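Local structure of dehalogenase (Rhodospirillaceae, 6A41) at residues S122-K127 / K165-D170; D5-I10 / K72-I77. The protein probably catalyses a dehalogenation reaction, and belongs to the short-chain dehydrogenase/reductase enzymes built on a Rossmann-type fold. All blocks are in the same frame, centred on the assembly; numbering follows the deposited sequence.

Interaction 1: S122-K127 / K165-D170; sequences SMRKRK and KELGRD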
loop_
_atom_site.group_PDB
_atom_site.type_symbol
_atom_site.label_atom_id
_atom_site.label_comp_id
_atom_site.label_asym_id
_atom_site.label_seq_id
_atom_site.Cartn_x
_atom_site.Cartn_y
_atom_site.Cartn_z
ATOM N N SER A 122 -6.749 23.494 -20.578
ATOM C CA SER A 122 -7.850 24.418 -20.266
ATOM C C SER A 122 -8.053 24.634 -18.771
ATOM O O SER A 122 -8.395 25.733 -18.345
ATOM C CB SER A 122 -9.168 23.947 -20.892
ATOM O OG SER A 122 -9.661 22.739 -20.273
HETATM N N MSE A 123 -7.804 23.594 -17.984
HETATM C CA MSE A 123 -7.901 23.646 -16.509
HETATM C C MSE A 123 -6.794 24.446 -15.948
HETATM O O MSE A 123 -6.996 25.184 -14.975
HETATM C CB MSE A 123 -7.869 22.245 -15.897
HETATM C CG MSE A 123 -8.996 21.407 -16.468
HETATM SE SE MSE A 123 -8.991 19.644 -15.587
HETATM C CE MSE A 123 -10.827 19.131 -15.942
ATOM N N ARG A 124 -5.583 24.309 -16.515
ATOM C CA ARG A 124 -4.456 25.001 -15.960
ATOM C C ARG A 124 -4.629 26.539 -16.019
ATOM O O ARG A 124 -4.268 27.258 -15.076
ATOM C CB ARG A 124 -3.152 24.589 -16.611
ATOM C CG ARG A 124 -2.773 23.103 -16.374
ATOM C CD ARG A 124 -1.332 23.068 -16.884
ATOM N NE ARG A 124 -0.528 21.909 -16.798
ATOM C CZ ARG A 124 0.299 21.670 -15.816
ATOM N NH1 ARG A 124 0.352 22.412 -14.744
ATOM N NH2 ARG A 124 0.994 20.584 -15.872
ATOM N N LYS A 125 -5.185 26.960 -17.141
ATOM C CA LYS A 125 -5.396 28.352 -17.402
ATOM C C LYS A 125 -6.375 28.835 -16.364
ATOM O O LYS A 125 -6.251 29.958 -15.993
ATOM C CB LYS A 125 -6.032 28.515 -18.789
ATOM C CG LYS A 125 -5.147 28.411 -20.037
ATOM C CD LYS A 125 -4.135 29.527 -20.043
ATOM C CE LYS A 125 -3.636 29.741 -21.450
ATOM N NZ LYS A 125 -2.629 30.829 -21.477
ATOM N N ARG A 126 -7.411 28.027 -16.023
ATOM C CA ARG A 126 -8.388 28.339 -14.865
ATOM C C ARG A 126 -7.867 28.190 -13.405
ATOM O O ARG A 126 -8.408 28.809 -12.480
ATOM C CB ARG A 126 -9.690 27.488 -15.000
ATOM C CG ARG A 126 -10.334 27.724 -16.359
ATOM C CD ARG A 126 -11.232 26.620 -16.909
ATOM N NE ARG A 126 -11.969 25.923 -15.853
ATOM C CZ ARG A 126 -12.965 26.501 -15.149
ATOM N NH1 ARG A 126 -13.388 27.759 -15.403
ATOM N NH2 ARG A 126 -13.573 25.805 -14.236
ATOM N N LYS A 127 -6.780 27.450 -13.183
ATOM C CA LYS A 127 -6.331 27.057 -11.871
ATOM C C LYS A 127 -7.413 26.296 -11.089
ATOM O O LYS A 127 -7.567 26.503 -9.892
ATOM C CB LYS A 127 -5.801 28.173 -11.021
ATOM C CG LYS A 127 -4.795 29.072 -11.759
ATOM C CD LYS A 127 -3.455 28.437 -11.828
ATOM C CE LYS A 127 -2.497 29.423 -12.454
ATOM N NZ LYS A 127 -1.745 28.675 -13.416
ATOM N N LYS A 165 1.016 15.149 -9.013
ATOM C CA LYS A 165 2.122 16.015 -8.730
ATOM C C LYS A 165 2.318 17.065 -9.774
ATOM O O LYS A 165 2.660 18.205 -9.459
ATOM C CB LYS A 165 3.403 15.247 -8.432
ATOM C CG LYS A 165 3.316 14.457 -7.121
ATOM C CD LYS A 165 4.566 13.625 -6.865
ATOM C CE LYS A 165 4.585 13.035 -5.473
ATOM N NZ LYS A 165 5.812 12.242 -5.323
ATOM N N GLU A 166 2.137 16.671 -11.002
ATOM C CA GLU A 166 2.411 17.561 -12.121
ATOM C C GLU A 166 1.355 18.704 -12.248
ATOM O O GLU A 166 1.684 19.889 -12.542
ATOM C CB GLU A 166 2.412 16.630 -13.373
ATOM C CG GLU A 166 2.554 17.342 -14.678
ATOM C CD GLU A 166 2.900 16.451 -15.891
ATOM O OE1 GLU A 166 3.419 15.275 -15.774
ATOM O OE2 GLU A 166 2.699 17.043 -16.983
ATOM N N LEU A 167 0.100 18.431 -11.893
ATOM C CA LEU A 167 -0.976 19.376 -12.005
ATOM C C LEU A 167 -1.397 20.039 -10.691
ATOM O O LEU A 167 -2.163 21.038 -10.719
ATOM C CB LEU A 167 -2.201 18.637 -12.543
ATOM C CG LEU A 167 -2.086 18.110 -13.956
ATOM C CD1 LEU A 167 -3.204 17.241 -14.372
ATOM C CD2 LEU A 167 -2.022 19.270 -14.904
ATOM N N GLY A 168 -0.817 19.606 -9.556
ATOM C CA GLY A 168 -1.274 20.058 -8.213
ATOM C C GLY A 168 -1.008 21.514 -7.915
ATOM O O GLY A 168 -1.811 22.174 -7.191
ATOM N N ARG A 169 0.050 22.055 -8.490
ATOM C CA ARG A 169 0.297 23.456 -8.244
ATOM C C ARG A 169 -0.734 24.381 -8.926
ATOM O O ARG A 169 -0.892 25.588 -8.540
ATOM C CB ARG A 169 1.726 23.826 -8.602
ATOM C CG ARG A 169 2.802 23.215 -7.650
ATOM C CD ARG A 169 2.472 23.361 -6.133
ATOM N NE ARG A 169 3.727 23.105 -5.411
ATOM C CZ ARG A 169 3.843 22.410 -4.310
ATOM N NH1 ARG A 169 2.790 21.873 -3.823
ATOM N NH2 ARG A 169 4.973 22.167 -3.732
ATOM N N ASP A 170 -1.396 23.866 -9.931
ATOM C CA ASP A 170 -2.509 24.575 -10.555
ATOM C C ASP A 170 -3.879 24.252 -9.940
ATOM O O ASP A 170 -4.909 24.534 -10.530
ATOM C CB ASP A 170 -2.475 24.263 -12.010
ATOM C CG ASP A 170 -1.385 25.099 -12.774
ATOM O OD1 ASP A 170 -0.818 26.046 -12.164
ATOM O OD2 ASP A 170 -1.146 24.778 -13.951
#
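Asp170 answers two cations at once, one with each carboxylate oxygen. Arg124 NH1 donates to Asp170 OD2 at 2.9 Å in a fairly straight salt bridge (162° at the hydrogen); the acceptor lies in the guanidinium plane but is itself met from above the carboxylate, the two planes standing 88° apart. Lys127 NZ takes Asp170 OD1 at 3.1 Å, again from above the carboxylate plane, its chain, bent at chi2 (-79°) and again at chi4, curling back beside the last turn of the helix; a weak bond to Arg124 O steadies the ammonium.

The close packing lies along Arg124. Its chain, extended from CG to NE, carries the guanidinium across Leu167, whose CD2 sits 3.3 Å above the plane, over its centre, while Leu167 also rests on Ile172 and Val174 of the strand beneath. Arg124 NH2 makes a weak bond to Glu166 O at 3.5 Å; the Glu166 carboxylate is engaged chiefly by Leu93 N of the second subunit. Lys127, by contrast, is exposed, and its bridge belongs to the solvent side. Such a salt-bridge network, joining the C-terminal ends of helices 98-126 and 160-167, ties together two helices covering one face of the parallel sheet of a Rossmann-type fold.

Interaction 2: D5-I10 / K72-I77; sequences DRVILI and KRHGHI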
loop_
_atom_site.group_PDB
_atom_site.type_symbol
_atom_site.label_atom_id
_atom_site.label_comp_id
_atom_site.label_asym_id
_atom_site.label_seq_id
_atom_site.Cartn_x
_atom_site.Cartn_y
_atom_site.Cartn_z
ATOM N N ASP A 5 -23.438 23.911 -10.725
ATOM C CA ASP A 5 -22.693 24.766 -11.659
ATOM C C ASP A 5 -21.331 24.106 -11.989
ATOM O O ASP A 5 -20.348 24.825 -12.103
ATOM C CB ASP A 5 -22.468 26.168 -11.044
ATOM C CG ASP A 5 -23.826 26.964 -10.862
ATOM O OD1 ASP A 5 -24.748 26.839 -11.655
ATOM O OD2 ASP A 5 -23.962 27.656 -9.854
ATOM N N ARG A 6 -21.203 22.761 -11.904
ATOM C CA ARG A 6 -19.940 22.143 -12.343
ATOM C C ARG A 6 -20.204 21.454 -13.664
ATOM O O ARG A 6 -21.189 20.721 -13.751
ATOM C CB ARG A 6 -19.395 21.128 -11.307
ATOM C CG ARG A 6 -18.983 21.730 -9.964
ATOM C CD ARG A 6 -17.765 22.652 -10.141
ATOM N NE ARG A 6 -17.521 23.424 -8.914
ATOM C CZ ARG A 6 -17.876 24.691 -8.712
ATOM N NH1 ARG A 6 -18.532 25.392 -9.628
ATOM N NH2 ARG A 6 -17.608 25.261 -7.546
ATOM N N VAL A 7 -19.324 21.644 -14.626
ATOM C CA VAL A 7 -19.393 20.995 -15.937
ATOM C C VAL A 7 -18.511 19.737 -15.855
ATOM O O VAL A 7 -17.252 19.871 -15.624
ATOM C CB VAL A 7 -18.862 21.940 -17.089
ATOM C CG1 VAL A 7 -18.880 21.217 -18.421
ATOM C CG2 VAL A 7 -19.706 23.214 -17.114
ATOM N N ILE A 8 -19.160 18.570 -16.007
ATOM C CA ILE A 8 -18.489 17.285 -15.888
ATOM C C ILE A 8 -18.521 16.595 -17.251
ATOM O O ILE A 8 -19.603 16.365 -17.770
ATOM C CB ILE A 8 -19.185 16.444 -14.850
ATOM C CG1 ILE A 8 -19.045 17.229 -13.551
ATOM C CG2 ILE A 8 -18.519 15.092 -14.700
ATOM C CD1 ILE A 8 -19.564 16.578 -12.386
ATOM N N LEU A 9 -17.373 16.215 -17.790
ATOM C CA LEU A 9 -17.359 15.462 -19.032
ATOM C C LEU A 9 -17.109 14.007 -18.691
ATOM O O LEU A 9 -16.098 13.694 -18.051
ATOM C CB LEU A 9 -16.139 15.996 -19.822
ATOM C CG LEU A 9 -15.798 15.186 -21.028
ATOM C CD1 LEU A 9 -17.018 15.117 -21.931
ATOM C CD2 LEU A 9 -14.538 15.828 -21.707
ATOM N N ILE A 10 -17.970 13.093 -19.090
ATOM C CA ILE A 10 -17.817 11.706 -18.801
ATOM C C ILE A 10 -17.558 10.998 -20.173
ATOM O O ILE A 10 -18.288 11.207 -21.139
ATOM C CB ILE A 10 -19.074 11.100 -18.215
ATOM C CG1 ILE A 10 -19.563 11.867 -16.938
ATOM C CG2 ILE A 10 -18.860 9.603 -17.868
ATOM C CD1 ILE A 10 -20.942 11.478 -16.432
ATOM N N LYS A 72 -16.207 24.093 -26.282
ATOM C CA LYS A 72 -17.148 25.038 -26.874
ATOM C C LYS A 72 -18.540 25.115 -26.223
ATOM O O LYS A 72 -19.165 26.157 -26.214
ATOM C CB LYS A 72 -17.365 24.681 -28.344
ATOM C CG LYS A 72 -16.601 25.481 -29.331
ATOM C CD LYS A 72 -17.528 26.519 -29.995
ATOM C CE LYS A 72 -17.113 26.807 -31.422
ATOM N NZ LYS A 72 -15.615 27.031 -31.480
ATOM N N ARG A 73 -19.048 24.034 -25.653
ATOM C CA ARG A 73 -20.412 24.044 -25.172
ATOM C C ARG A 73 -20.605 25.128 -24.107
ATOM O O ARG A 73 -21.566 25.887 -24.242
ATOM C CB ARG A 73 -20.820 22.663 -24.628
ATOM C CG ARG A 73 -22.216 22.590 -24.038
ATOM C CD ARG A 73 -23.184 22.201 -25.084
ATOM N NE ARG A 73 -24.506 21.941 -24.554
ATOM C CZ ARG A 73 -25.622 21.955 -25.290
ATOM N NH1 ARG A 73 -25.604 22.233 -26.588
ATOM N NH2 ARG A 73 -26.786 21.700 -24.715
ATOM N N HIS A 74 -19.780 25.141 -23.047
ATOM C CA HIS A 74 -19.850 26.121 -21.956
ATOM C C HIS A 74 -18.648 26.946 -21.744
ATOM O O HIS A 74 -18.670 27.922 -20.957
ATOM C CB HIS A 74 -20.196 25.441 -20.598
ATOM C CG HIS A 74 -21.501 24.796 -20.654
ATOM N ND1 HIS A 74 -22.668 25.540 -20.807
ATOM C CD2 HIS A 74 -21.850 23.501 -20.815
ATOM C CE1 HIS A 74 -23.691 24.716 -20.970
ATOM N NE2 HIS A 74 -23.223 23.476 -20.964
ATOM N N GLY A 75 -17.607 26.626 -22.474
ATOM C CA GLY A 75 -16.360 27.416 -22.356
ATOM C C GLY A 75 -15.373 26.701 -21.500
ATOM O O GLY A 75 -14.235 27.119 -21.452
ATOM N N HIS A 76 -15.786 25.718 -20.663
ATOM C CA HIS A 76 -14.826 25.073 -19.776
ATOM C C HIS A 76 -15.322 23.745 -19.372
ATOM O O HIS A 76 -16.449 23.482 -19.541
ATOM C CB HIS A 76 -14.591 25.940 -18.503
ATOM C CG HIS A 76 -15.748 26.028 -17.582
ATOM N ND1 HIS A 76 -16.828 26.831 -17.831
ATOM C CD2 HIS A 76 -16.073 25.302 -16.470
ATOM C CE1 HIS A 76 -17.733 26.687 -16.879
ATOM N NE2 HIS A 76 -17.312 25.746 -16.053
ATOM N N ILE A 77 -14.424 22.974 -18.785
ATOM C CA ILE A 77 -14.715 21.672 -18.139
ATOM C C ILE A 77 -14.170 21.679 -16.690
ATOM O O ILE A 77 -12.970 21.898 -16.488
ATOM C CB ILE A 77 -14.111 20.479 -18.930
ATOM C CG1 ILE A 77 -14.767 20.389 -20.325
ATOM C CG2 ILE A 77 -14.271 19.165 -18.185
ATOM C CD1 ILE A 77 -13.902 19.587 -21.313
#
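In the beta-alpha-beta crossover of this Rossmann-type fold that runs from strand 56-57 through helix 63-74 to strand 79-83, the turn after the helix packs His76 and Ile77 against Val7 and Leu9 of strand 7-10. Val7 is the main apolar contact on the strand. Its CG1, anti to the backbone N (chi1 177°), meets the carbonyl His76 O at 3.5 Å, whereas CG2 approaches the imidazole of His76 obliquely, 3.6 Å from NE2. The same methyl also lies 4.2 Å from His74 CB, so both histidines border one valine branch. His76 reaches it with its CG set between the backbone N and carbonyl carbon (chi1 69°), which brings the ring back toward the strand. Two residues further on, Leu9 CD2 meets Ile77 CD1 at 3.8 Å, and Leu9 CB lies 4.0 Å from Ile77 CG2. Met66 adds to the apolar surroundings of Leu9, as Ala70 and Leu71 do for Ile77. An alanine in place of Val7 would remove both methyls and is likely to open a gap beside His76 O, leaving the His76 ring freer to turn.

No hydrogen bond joins the two segments directly. Asp78, the next residue after Ile77, supplies polar links instead: its OD2 accepts from Val7 N and, weakly, from His76 NE2. The chemistry therefore implies a division of labour: methyl groups fill the interface by shape, while the carboxylate just beyond it holds Val7 N and probably helps, through its weak bond, to orient the imidazole.

In the fold
Interactions 1 and 2 illustrate how elements far apart in sequence are joined within one fold. Their centres are about 16 Å apart; both lie to one side of the subunit, and residues 5-77 of interaction 2 come wholly before residue 122, where interaction 1 starts. They nevertheless touch: Met123 CE packs 3.5 Å from Ile77 O, and Arg126 NH2 lies 3.4 Å from His76 CD2. Arg126 also forms a salt bridge with Asp78, the residue that accepts from Val7 N, so helix 98-126 serves both neighbourhoods. Interaction 1 is a surface contact near two other subunits, whereas interaction 2 is buried and touched by no other chain of the assembly.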